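Local atomic coordinates of ribulose bisphosphate carboxylase (Hyperthermus butylicus DSM 5456, PDB entry 6HUN), a protein that probably catalyses the magnesium-dependent addition of carbon dioxide and water to ribulose 1,5-bisphosphate, yielding two molecules of 3-phosphoglycerate. Residues Val41-Arg46 against Glu138-Pro143; Gly60-Glu65 against Phe127-Ile132; Glu108-Gly113 against Pro144-Thr149; Val315-Arg320 against Gln368-Ile373. All blocks are in the same frame, centred on the assembly; numbering follows the deposited sequence.

Interaction 1 of 4, residues Val41-Arg46 against Glu138-Pro143; sequences VIAVFR and EDVYFP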
# COMPACT_ATOMS: atom_id res chain seq x y z
N VAL A 41 19.10 -7.64 -10.71
CA VAL A 41 18.40 -7.45 -9.43
C VAL A 41 18.39 -8.77 -8.68
O VAL A 41 18.12 -9.82 -9.27
CB VAL A 41 16.96 -6.95 -9.66
CG1 VAL A 41 16.09 -7.05 -8.30
CG2 VAL A 41 16.96 -5.58 -10.26
N ILE A 42 18.68 -8.72 -7.38
CA ILE A 42 18.68 -9.91 -6.53
C ILE A 42 17.67 -9.69 -5.40
O ILE A 42 17.82 -8.72 -4.66
CB ILE A 42 20.08 -10.14 -5.93
CG1 ILE A 42 21.15 -10.31 -7.06
CG2 ILE A 42 20.03 -11.32 -4.98
CD1 ILE A 42 20.98 -11.58 -7.68
N ALA A 43 16.73 -10.60 -5.23
CA ALA A 43 15.80 -10.58 -4.09
C ALA A 43 16.15 -11.72 -3.15
O ALA A 43 16.41 -12.84 -3.61
CB ALA A 43 14.34 -10.73 -4.55
N VAL A 44 16.08 -11.49 -1.83
CA VAL A 44 16.18 -12.56 -0.85
C VAL A 44 14.85 -12.68 -0.11
O VAL A 44 14.33 -11.70 0.46
CB VAL A 44 17.38 -12.38 0.09
CG1 VAL A 44 17.38 -11.00 0.71
CG2 VAL A 44 17.34 -13.48 1.13
N PHE A 45 14.25 -13.85 -0.22
CA PHE A 45 12.92 -14.15 0.30
C PHE A 45 13.08 -15.13 1.45
O PHE A 45 13.91 -16.02 1.38
CB PHE A 45 12.01 -14.82 -0.76
CG PHE A 45 11.76 -13.99 -1.99
CD1 PHE A 45 10.84 -12.94 -1.97
CD2 PHE A 45 12.34 -14.32 -3.19
CE1 PHE A 45 10.58 -12.22 -3.18
CE2 PHE A 45 12.11 -13.61 -4.33
CZ PHE A 45 11.22 -12.53 -4.32
N ARG A 46 12.23 -15.00 2.46
CA ARG A 46 12.11 -16.04 3.47
C ARG A 46 10.82 -16.82 3.19
O ARG A 46 9.73 -16.25 3.26
CB ARG A 46 12.10 -15.41 4.87
CG ARG A 46 11.95 -16.51 5.94
CD ARG A 46 12.02 -15.86 7.37
NE ARG A 46 12.11 -16.89 8.41
CZ ARG A 46 12.42 -16.61 9.67
NH1 ARG A 46 12.66 -15.35 10.04
NH2 ARG A 46 12.52 -17.60 10.58
N GLU A 138 12.85 -9.99 2.24
CA GLU A 138 13.76 -9.46 3.25
C GLU A 138 14.59 -8.27 2.72
O GLU A 138 14.83 -7.29 3.45
CB GLU A 138 14.71 -10.57 3.72
CG GLU A 138 14.04 -11.84 4.27
CD GLU A 138 13.48 -11.67 5.70
OE1 GLU A 138 13.26 -10.54 6.19
OE2 GLU A 138 13.17 -12.70 6.33
N ASP A 139 15.05 -8.36 1.48
CA ASP A 139 15.89 -7.32 0.92
C ASP A 139 15.94 -7.52 -0.59
O ASP A 139 15.71 -8.62 -1.10
CB ASP A 139 17.32 -7.41 1.50
CG ASP A 139 18.12 -6.12 1.28
OD1 ASP A 139 17.54 -5.14 0.74
OD2 ASP A 139 19.30 -6.09 1.74
N VAL A 140 16.36 -6.47 -1.29
CA VAL A 140 16.51 -6.52 -2.75
C VAL A 140 17.72 -5.69 -3.04
O VAL A 140 17.81 -4.56 -2.54
CB VAL A 140 15.28 -5.99 -3.50
CG1 VAL A 140 15.53 -6.01 -5.02
CG2 VAL A 140 14.06 -6.87 -3.22
N TYR A 141 18.63 -6.26 -3.85
CA TYR A 141 19.82 -5.58 -4.32
C TYR A 141 19.46 -4.96 -5.65
O TYR A 141 18.97 -5.67 -6.55
CB TYR A 141 20.96 -6.56 -4.50
CG TYR A 141 22.00 -6.02 -5.49
CD1 TYR A 141 22.90 -5.06 -5.08
CD2 TYR A 141 22.04 -6.45 -6.81
CE1 TYR A 141 23.89 -4.54 -5.96
CE2 TYR A 141 23.04 -5.92 -7.74
CZ TYR A 141 23.94 -4.96 -7.27
OH TYR A 141 24.91 -4.41 -8.08
N PHE A 142 19.71 -3.66 -5.77
CA PHE A 142 19.45 -2.92 -7.00
C PHE A 142 20.78 -2.63 -7.68
O PHE A 142 21.63 -1.99 -7.06
CB PHE A 142 18.71 -1.62 -6.71
CG PHE A 142 17.35 -1.85 -6.15
CD1 PHE A 142 16.34 -2.30 -6.98
CD2 PHE A 142 17.11 -1.73 -4.82
CE1 PHE A 142 15.06 -2.56 -6.46
CE2 PHE A 142 15.81 -1.96 -4.30
CZ PHE A 142 14.82 -2.38 -5.13
N PRO A 143 21.00 -3.07 -8.92
CA PRO A 143 22.30 -2.74 -9.61
C PRO A 143 22.34 -1.30 -10.05
O PRO A 143 21.29 -0.66 -10.21
CB PRO A 143 22.32 -3.69 -10.81
CG PRO A 143 20.91 -3.96 -11.13
CD PRO A 143 20.14 -3.93 -9.77
O HOH W 1 12.26 -12.78 8.68
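Val41 and Val140 press methyl on methyl at one end of an antiparallel strand pair in the N-terminal domain's sheet; at the other end the charged groups of Arg46 and Glu138 stay apart. The valine CG1 atoms are 3.5 Å apart, tighter than ordinary van der Waals contact. Val140 supplies its methyl by turning CG1 anti to the backbone N (chi1 177°), and the other branch of Val41, CG2, rests 3.6 Å from Pro143 CD. Short, beta-branched residues suit such a place, filling the sheet's surface without long chains to bury. Next along, Tyr141 N binds Ile42 O at 2.7 Å. Beyond the non-hydrogen-bonded pair Ala43 and Val140 comes a classic beta bulge, in which Glu138 and Asp139 both face Val44: Asp139 O accepts from Val44 N at 3.0 Å, and Glu138 N gives to Val44 O at 2.9 Å. At the partly exposed Arg46 the chemistry turns polar. Its extended chain passes Glu138 to form a salt bridge with Asp96, while Glu138 pairs with Arg136. A water in the guanidinium plane accepts from Arg46 NH1 and donates to Glu138 OE2, which also touches the aliphatic Arg46 CB at 3.3 Å.

Interaction 2 of 4, residues Gly60-Glu65 against Phe127-Ile132; sequences GRIAAE and FGMKAI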
# COMPACT_ATOMS: atom_id res chain seq x y z
N GLY A 60 10.81 -22.15 -7.44
CA GLY A 60 10.60 -21.96 -8.87
C GLY A 60 9.27 -21.30 -9.17
O GLY A 60 9.16 -20.52 -10.12
N ARG A 61 8.26 -21.59 -8.36
CA ARG A 61 6.98 -20.91 -8.55
C ARG A 61 7.11 -19.44 -8.25
O ARG A 61 6.54 -18.63 -8.98
CB ARG A 61 5.90 -21.52 -7.67
CG ARG A 61 5.36 -22.85 -8.22
CD ARG A 61 4.59 -23.56 -7.14
NE ARG A 61 4.26 -24.91 -7.56
CZ ARG A 61 3.06 -25.24 -8.03
NH1 ARG A 61 2.13 -24.31 -8.12
NH2 ARG A 61 2.82 -26.50 -8.42
N ILE A 62 7.84 -19.07 -7.19
CA ILE A 62 8.09 -17.66 -6.90
C ILE A 62 8.83 -17.00 -8.05
O ILE A 62 8.45 -15.93 -8.53
CB ILE A 62 8.86 -17.50 -5.57
CG1 ILE A 62 8.00 -17.91 -4.35
CG2 ILE A 62 9.36 -16.02 -5.40
CD1 ILE A 62 8.88 -18.07 -3.10
N ALA A 63 9.90 -17.64 -8.54
CA ALA A 63 10.68 -17.04 -9.62
C ALA A 63 9.84 -16.85 -10.89
O ALA A 63 9.94 -15.82 -11.55
CB ALA A 63 11.94 -17.89 -9.92
N ALA A 64 9.02 -17.84 -11.24
CA ALA A 64 8.17 -17.74 -12.43
C ALA A 64 7.10 -16.68 -12.27
O ALA A 64 6.87 -15.86 -13.16
CB ALA A 64 7.52 -19.10 -12.73
N GLU A 65 6.41 -16.70 -11.14
CA GLU A 65 5.30 -15.77 -10.96
C GLU A 65 5.79 -14.33 -10.89
O GLU A 65 5.08 -13.42 -11.33
CB GLU A 65 4.52 -16.14 -9.70
CG GLU A 65 3.41 -15.13 -9.26
CD GLU A 65 2.25 -15.02 -10.25
OE1 GLU A 65 1.69 -13.91 -10.40
OE2 GLU A 65 1.89 -16.04 -10.87
N PHE A 127 2.68 -13.27 -2.98
CA PHE A 127 2.31 -13.40 -1.58
C PHE A 127 1.08 -14.27 -1.40
O PHE A 127 0.84 -14.77 -0.29
CB PHE A 127 1.94 -12.05 -0.99
CG PHE A 127 3.11 -11.16 -0.66
CD1 PHE A 127 4.04 -11.52 0.35
CD2 PHE A 127 3.28 -9.97 -1.39
CE1 PHE A 127 5.10 -10.68 0.66
CE2 PHE A 127 4.35 -9.12 -1.11
CZ PHE A 127 5.27 -9.48 -0.03
N GLY A 128 0.21 -14.35 -2.43
CA GLY A 128 -1.00 -15.14 -2.27
C GLY A 128 -1.00 -16.51 -2.92
O GLY A 128 -2.05 -17.13 -3.04
N MET A 129 0.15 -17.01 -3.36
CA MET A 129 0.14 -18.28 -4.07
C MET A 129 -0.16 -19.43 -3.10
O MET A 129 0.30 -19.43 -1.97
CB MET A 129 1.51 -18.50 -4.76
CG MET A 129 1.80 -17.49 -5.90
SD MET A 129 3.38 -17.90 -6.72
CE MET A 129 4.43 -18.06 -5.31
N LYS A 130 -0.93 -20.44 -3.57
CA LYS A 130 -1.32 -21.56 -2.70
C LYS A 130 -0.12 -22.41 -2.25
O LYS A 130 -0.18 -23.07 -1.19
CB LYS A 130 -2.32 -22.48 -3.43
CG LYS A 130 -3.57 -21.85 -4.03
CD LYS A 130 -4.13 -22.81 -5.12
CE LYS A 130 -3.80 -24.27 -4.72
NZ LYS A 130 -3.76 -25.28 -5.83
N ALA A 131 0.95 -22.46 -3.04
CA ALA A 131 2.13 -23.23 -2.68
C ALA A 131 2.90 -22.62 -1.51
O ALA A 131 3.84 -23.26 -1.00
CB ALA A 131 3.07 -23.34 -3.88
N ILE A 132 2.55 -21.41 -1.10
CA ILE A 132 3.30 -20.66 -0.10
C ILE A 132 2.46 -20.56 1.16
O ILE A 132 1.35 -20.00 1.12
CB ILE A 132 3.65 -19.23 -0.60
CG1 ILE A 132 4.04 -19.26 -2.06
CG2 ILE A 132 4.83 -18.69 0.17
CD1 ILE A 132 5.40 -19.96 -2.28
O HOH W 2 1.02 -21.81 -6.28
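Met129 reaches from the first position of a type I beta turn, Met129 to Ile132, to lie across helix 55-65 of the N-terminal alpha/beta domain, and it has more surface buried here than any other residue of the two segments. Its chain runs out straight through chi2 and bends only at chi3 (-50°), which swings the terminal methyl onto the helix: CE lies 3.7 Å from Ile62 CG1, the two side chains crossing at about a right angle. The sulfur takes a different partner, with SD 3.6 Å from Glu65 CB as the two chains slide past each other in opposite directions. An unbranched, flexible thioether suits this place, since it can follow both the apolar Ile62 and the aliphatic root of a glutamate.

Arg61, one turn of helix before Glu65, uses its hydrocarbon part in the same way. Its CD packs 3.6 Å from Ala131 CB, small enough to let the arginine lie close, while NE forms a salt bridge with Asp57. A water between Arg61 NH1 and Ala131 N is held only weakly.

Ile62 is buried, facing Phe45, Val47 and Leu135 of the sheet beneath the helix. Beyond this packing, Glu65 OE1 accepts from Asn125 of its own chain and forms a salt bridge with Lys179 of the second subunit, a predicted substrate-binding residue, consistent with the N-terminal domain lining its partner's active site. Underneath, Ile62 meets the end of the turn as well, its CG1 3.9 Å from Ile132 CD1.

Interaction 3 of 4, residues Glu108-Gly113 against Pro144-Thr149; sequences ELFEEG and PSYLET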
# COMPACT_ATOMS: atom_id res chain seq x y z
N GLU A 108 15.94 -5.94 -17.37
CA GLU A 108 14.95 -5.65 -18.40
C GLU A 108 13.53 -6.02 -17.98
O GLU A 108 12.58 -5.66 -18.68
CB GLU A 108 15.33 -6.39 -19.69
CG GLU A 108 16.62 -5.92 -20.33
CD GLU A 108 17.88 -6.42 -19.63
OE1 GLU A 108 18.98 -5.88 -19.94
OE2 GLU A 108 17.80 -7.33 -18.77
N LEU A 109 13.35 -6.74 -16.86
CA LEU A 109 11.99 -6.97 -16.38
C LEU A 109 11.31 -5.69 -15.89
O LEU A 109 10.07 -5.66 -15.77
CB LEU A 109 11.99 -7.97 -15.23
CG LEU A 109 12.20 -9.47 -15.48
CD1 LEU A 109 12.34 -10.18 -14.16
CD2 LEU A 109 11.03 -10.07 -16.32
N PHE A 110 12.09 -4.68 -15.48
CA PHE A 110 11.55 -3.56 -14.70
C PHE A 110 11.45 -2.29 -15.55
O PHE A 110 12.35 -2.00 -16.35
CB PHE A 110 12.43 -3.34 -13.45
CG PHE A 110 12.58 -4.62 -12.62
CD1 PHE A 110 11.53 -5.07 -11.82
CD2 PHE A 110 13.76 -5.37 -12.67
CE1 PHE A 110 11.65 -6.24 -11.08
CE2 PHE A 110 13.90 -6.54 -11.95
CZ PHE A 110 12.86 -6.98 -11.13
N GLU A 111 10.37 -1.53 -15.40
CA GLU A 111 10.29 -0.23 -16.05
C GLU A 111 11.18 0.76 -15.31
O GLU A 111 11.18 0.82 -14.06
CB GLU A 111 8.87 0.30 -16.10
CG GLU A 111 8.82 1.63 -16.90
CD GLU A 111 7.44 2.28 -16.97
OE1 GLU A 111 6.42 1.57 -16.87
OE2 GLU A 111 7.37 3.52 -17.21
N GLU A 112 11.91 1.58 -16.07
CA GLU A 112 12.82 2.53 -15.44
C GLU A 112 12.09 3.46 -14.51
O GLU A 112 11.09 4.08 -14.89
CB GLU A 112 13.47 3.43 -16.54
CG GLU A 112 14.30 2.73 -17.50
CD GLU A 112 13.56 2.20 -18.76
OE1 GLU A 112 14.21 2.28 -19.84
OE2 GLU A 112 12.40 1.65 -18.68
N GLY A 113 12.69 3.71 -13.33
CA GLY A 113 12.18 4.71 -12.41
C GLY A 113 10.79 4.47 -11.83
O GLY A 113 10.17 5.42 -11.35
N PRO A 144 23.55 -0.74 -10.30
CA PRO A 144 23.65 0.69 -10.60
C PRO A 144 22.78 1.15 -11.74
O PRO A 144 22.27 2.26 -11.70
CB PRO A 144 25.16 0.86 -10.94
CG PRO A 144 25.83 -0.20 -10.20
CD PRO A 144 24.86 -1.38 -10.10
N SER A 145 22.63 0.36 -12.80
CA SER A 145 21.94 0.84 -13.98
C SER A 145 20.45 0.97 -13.72
O SER A 145 19.77 1.78 -14.35
CB SER A 145 22.21 -0.10 -15.15
OG SER A 145 21.78 -1.40 -14.78
N TYR A 146 19.95 0.18 -12.80
CA TYR A 146 18.56 0.32 -12.44
C TYR A 146 18.38 1.34 -11.32
O TYR A 146 17.46 2.17 -11.37
CB TYR A 146 18.05 -1.06 -12.05
CG TYR A 146 16.56 -1.11 -11.68
CD1 TYR A 146 15.58 -0.57 -12.51
CD2 TYR A 146 16.18 -1.71 -10.52
CE1 TYR A 146 14.20 -0.64 -12.15
CE2 TYR A 146 14.82 -1.79 -10.15
CZ TYR A 146 13.86 -1.27 -10.96
OH TYR A 146 12.55 -1.39 -10.51
N LEU A 147 19.28 1.29 -10.32
CA LEU A 147 19.18 2.20 -9.18
C LEU A 147 19.25 3.65 -9.64
O LEU A 147 18.50 4.50 -9.16
CB LEU A 147 20.27 1.88 -8.15
CG LEU A 147 20.29 2.70 -6.87
CD1 LEU A 147 18.98 2.44 -6.10
CD2 LEU A 147 21.44 2.36 -5.97
N GLU A 148 20.09 3.95 -10.63
CA GLU A 148 20.17 5.34 -11.06
C GLU A 148 18.96 5.82 -11.86
O GLU A 148 18.93 7.00 -12.20
CB GLU A 148 21.47 5.57 -11.86
CG GLU A 148 21.55 4.86 -13.21
CD GLU A 148 22.96 4.99 -13.86
OE1 GLU A 148 23.96 5.19 -13.13
OE2 GLU A 148 23.07 4.91 -15.11
N THR A 149 17.95 4.99 -12.19
CA THR A 149 16.75 5.56 -12.79
C THR A 149 15.83 6.22 -11.78
O THR A 149 14.79 6.79 -12.16
CB THR A 149 16.01 4.46 -13.59
OG1 THR A 149 15.44 3.45 -12.74
CG2 THR A 149 16.98 3.79 -14.55
O HOH W 3 10.54 -0.71 -11.94
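Tyr146 lays its ring against Phe110, with CE1 3.5 Å from Phe110 CB; the ring planes are 31° apart in an oblique pairing. A second touch is polar: Gly113 N donates to Thr149 OG1 at 2.8 Å, bent to 141° at the hydrogen. That hydroxyl in turn donates a hydrogen bond to Tyr146 O, also at 2.8 Å, because chi1 of 68° turns OG1 back over its own chain. Tyr146 O receives Thr149 N too, so it has two donors, and the Thr149 hydroxyl is held in place to accept from Gly113 N. Gly113, at positive phi and with no side chain, lets the loop come close to Thr149; Glu112 CB flanks the threonine, 4.0 Å from its CB. A water accepts from Tyr146 OH at 2.6 Å and donates to Glu111 O at 2.7 Å, bridging phenol and carbonyl at the edge of the ring. Farther out, Phe118 and Val41 pack on Tyr146, while the carboxylate of Glu111 turns to Arg254 of the second subunit in a salt bridge. The arrangement belongs to the alpha/beta N-terminal domain of the Rubisco large chain, where a loop between sheet and helix meets the short helix that follows the sheet's strand 132-141.

Interaction 4 of 4, residues Val315-Arg320 against Gln368-Ile373; sequences VAKLAR and QPWSNI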
# COMPACT_ATOMS: atom_id res chain seq x y z
N VAL A 315 11.34 -1.55 2.98
CA VAL A 315 10.47 -0.40 2.80
C VAL A 315 11.31 0.89 2.90
O VAL A 315 11.10 1.84 2.14
CB VAL A 315 9.38 -0.42 3.88
CG1 VAL A 315 8.58 0.93 3.89
CG2 VAL A 315 8.46 -1.65 3.70
N ALA A 316 12.24 0.94 3.86
CA ALA A 316 13.10 2.12 4.00
C ALA A 316 14.00 2.32 2.79
O ALA A 316 14.19 3.45 2.30
CB ALA A 316 13.98 2.02 5.29
N LYS A 317 14.54 1.23 2.25
CA LYS A 317 15.36 1.35 1.03
C LYS A 317 14.54 1.87 -0.15
O LYS A 317 14.99 2.75 -0.90
CB LYS A 317 15.95 -0.04 0.75
CG LYS A 317 16.58 -0.18 -0.58
CD LYS A 317 17.08 -1.60 -0.72
CE LYS A 317 18.52 -1.67 -0.45
NZ LYS A 317 19.16 -2.93 -0.91
N LEU A 318 13.31 1.39 -0.30
CA LEU A 318 12.48 1.89 -1.42
C LEU A 318 12.11 3.36 -1.20
O LEU A 318 12.01 4.12 -2.14
CB LEU A 318 11.21 1.03 -1.56
CG LEU A 318 11.45 -0.45 -1.96
CD1 LEU A 318 10.12 -1.24 -1.80
CD2 LEU A 318 11.86 -0.53 -3.38
N ALA A 319 11.83 3.74 0.06
CA ALA A 319 11.55 5.15 0.36
C ALA A 319 12.72 6.07 0.00
O ALA A 319 12.53 7.16 -0.56
CB ALA A 319 11.21 5.27 1.84
N ARG A 320 13.94 5.61 0.24
CA ARG A 320 15.11 6.40 -0.11
C ARG A 320 15.26 6.50 -1.62
O ARG A 320 15.55 7.57 -2.16
CB ARG A 320 16.34 5.75 0.52
CG ARG A 320 17.63 6.48 0.08
CD ARG A 320 18.84 5.92 0.93
NE ARG A 320 20.11 6.60 0.52
CZ ARG A 320 21.32 6.25 0.94
NH1 ARG A 320 21.47 5.22 1.77
NH2 ARG A 320 22.41 6.90 0.50
N GLN A 368 24.81 -3.16 -0.80
CA GLN A 368 24.12 -2.16 -1.63
C GLN A 368 24.93 -0.86 -1.72
O GLN A 368 24.92 -0.06 -0.78
CB GLN A 368 22.71 -1.86 -1.09
CG GLN A 368 22.01 -0.79 -1.94
CD GLN A 368 21.60 -1.33 -3.30
OE1 GLN A 368 20.68 -2.17 -3.40
NE2 GLN A 368 22.26 -0.88 -4.34
N PRO A 369 25.60 -0.59 -2.86
CA PRO A 369 26.12 0.77 -3.09
C PRO A 369 24.98 1.72 -3.45
O PRO A 369 23.96 1.33 -4.02
CB PRO A 369 27.10 0.60 -4.28
CG PRO A 369 26.96 -0.84 -4.78
CD PRO A 369 25.72 -1.44 -4.07
N TRP A 370 25.15 2.98 -3.08
CA TRP A 370 24.10 3.97 -3.28
C TRP A 370 24.60 5.10 -4.17
O TRP A 370 24.29 6.27 -3.95
CB TRP A 370 23.63 4.52 -1.93
CG TRP A 370 22.76 3.61 -1.15
CD1 TRP A 370 23.11 2.83 -0.11
CD2 TRP A 370 21.36 3.45 -1.33
NE1 TRP A 370 22.03 2.16 0.39
CE2 TRP A 370 20.92 2.52 -0.35
CE3 TRP A 370 20.44 3.97 -2.26
CZ2 TRP A 370 19.61 2.12 -0.26
CZ3 TRP A 370 19.10 3.57 -2.12
CH2 TRP A 370 18.72 2.66 -1.14
N SER A 371 25.42 4.76 -5.16
CA SER A 371 25.96 5.78 -6.04
C SER A 371 24.84 6.69 -6.57
O SER A 371 23.80 6.18 -7.02
CB SER A 371 26.68 5.09 -7.19
OG SER A 371 27.74 5.87 -7.63
N ASN A 372 25.00 8.01 -6.42
CA ASN A 372 24.04 9.01 -6.89
C ASN A 372 22.70 9.04 -6.12
O ASN A 372 21.67 9.45 -6.68
CB ASN A 372 23.73 8.82 -8.38
CG ASN A 372 24.99 8.83 -9.20
OD1 ASN A 372 25.21 7.96 -10.05
ND2 ASN A 372 25.87 9.79 -8.91
N ILE A 373 22.62 8.54 -4.90
CA ILE A 373 21.37 8.60 -4.13
C ILE A 373 21.75 9.20 -2.77
O ILE A 373 22.52 8.60 -2.04
CB ILE A 373 20.72 7.21 -3.94
CG1 ILE A 373 20.46 6.46 -5.27
CG2 ILE A 373 19.44 7.34 -3.09
CD1 ILE A 373 19.34 6.96 -6.07
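Lys317 and Arg320, on the same side of helix 312-322, carry the polar part of this buried contact. Lys317 NZ donates to Gln368 OE1 at 3.0 Å, arriving in the carbonyl plane on a lone pair; its charge is met more directly by the salt bridge to Asp139, and it also bonds Val140 O. Arg320 NH2 gives to Ile373 O at 3.1 Å, approaching from above the carbonyl plane. Its other nitrogens are taken up too: NH1 by Ile350 O and Glu353 O, NE by Lys374 O. A buried guanidinium suits such a cluster of backbone carbonyls, since its several N-H groups fan out in one plane.

That plane lies flat on Trp370, only 12° from parallel, and Arg320 CZ stands 3.7 Å from the centroid of the five-membered ring, a cation-pi contact. Extended, with CG anti to the backbone N (chi1 175°), the arginine also sets its CD over the six-membered ring, 3.8 Å from that centroid. Gln368 CG lies against the opposite face, toward its rim, so the indole has a neighbour on either side; the amide is steadied by Gln368 NE2 bonding Pro369 O at 2.8 Å. Lys317 CG packs 3.6 Å from Trp370 CH2, and Ile373 CG2 touches Arg320 NE at 3.7 Å.

Strand 368-369 pairs antiparallel with 355-356, outside the eight-stranded barrel. Its segment packs against helix 312-322, with helix 339-352 supplying Ile350 beside Trp370 and helix 144-147, which follows strand 132-141, adding Leu147.

In the fold
Interactions 1 and 4 are buried, whereas interactions 2 and 3 are only partly so and both reach the second subunit. Interaction 1 joins neighbouring strands by backbone bonds; helices and loops are fastened around the same sheet in interaction 2 by side-chain packing, Ile62 touching Phe45, and in interaction 3 by packing plus a hydrogen bond and a bridging water, Phe110 touching Val41. Interaction 4 lies in the barrel domain and relies on charged and aromatic side chains whose polar groups also bond neighbouring elements. It meets the N-terminal domain where Lys317 bonds Val140 O and Gln368 bonds Phe142 N, and Leu147 from interaction 3 packs on its strand segment. Interactions 2 and 4 do not touch, their centres about 27 Å apart.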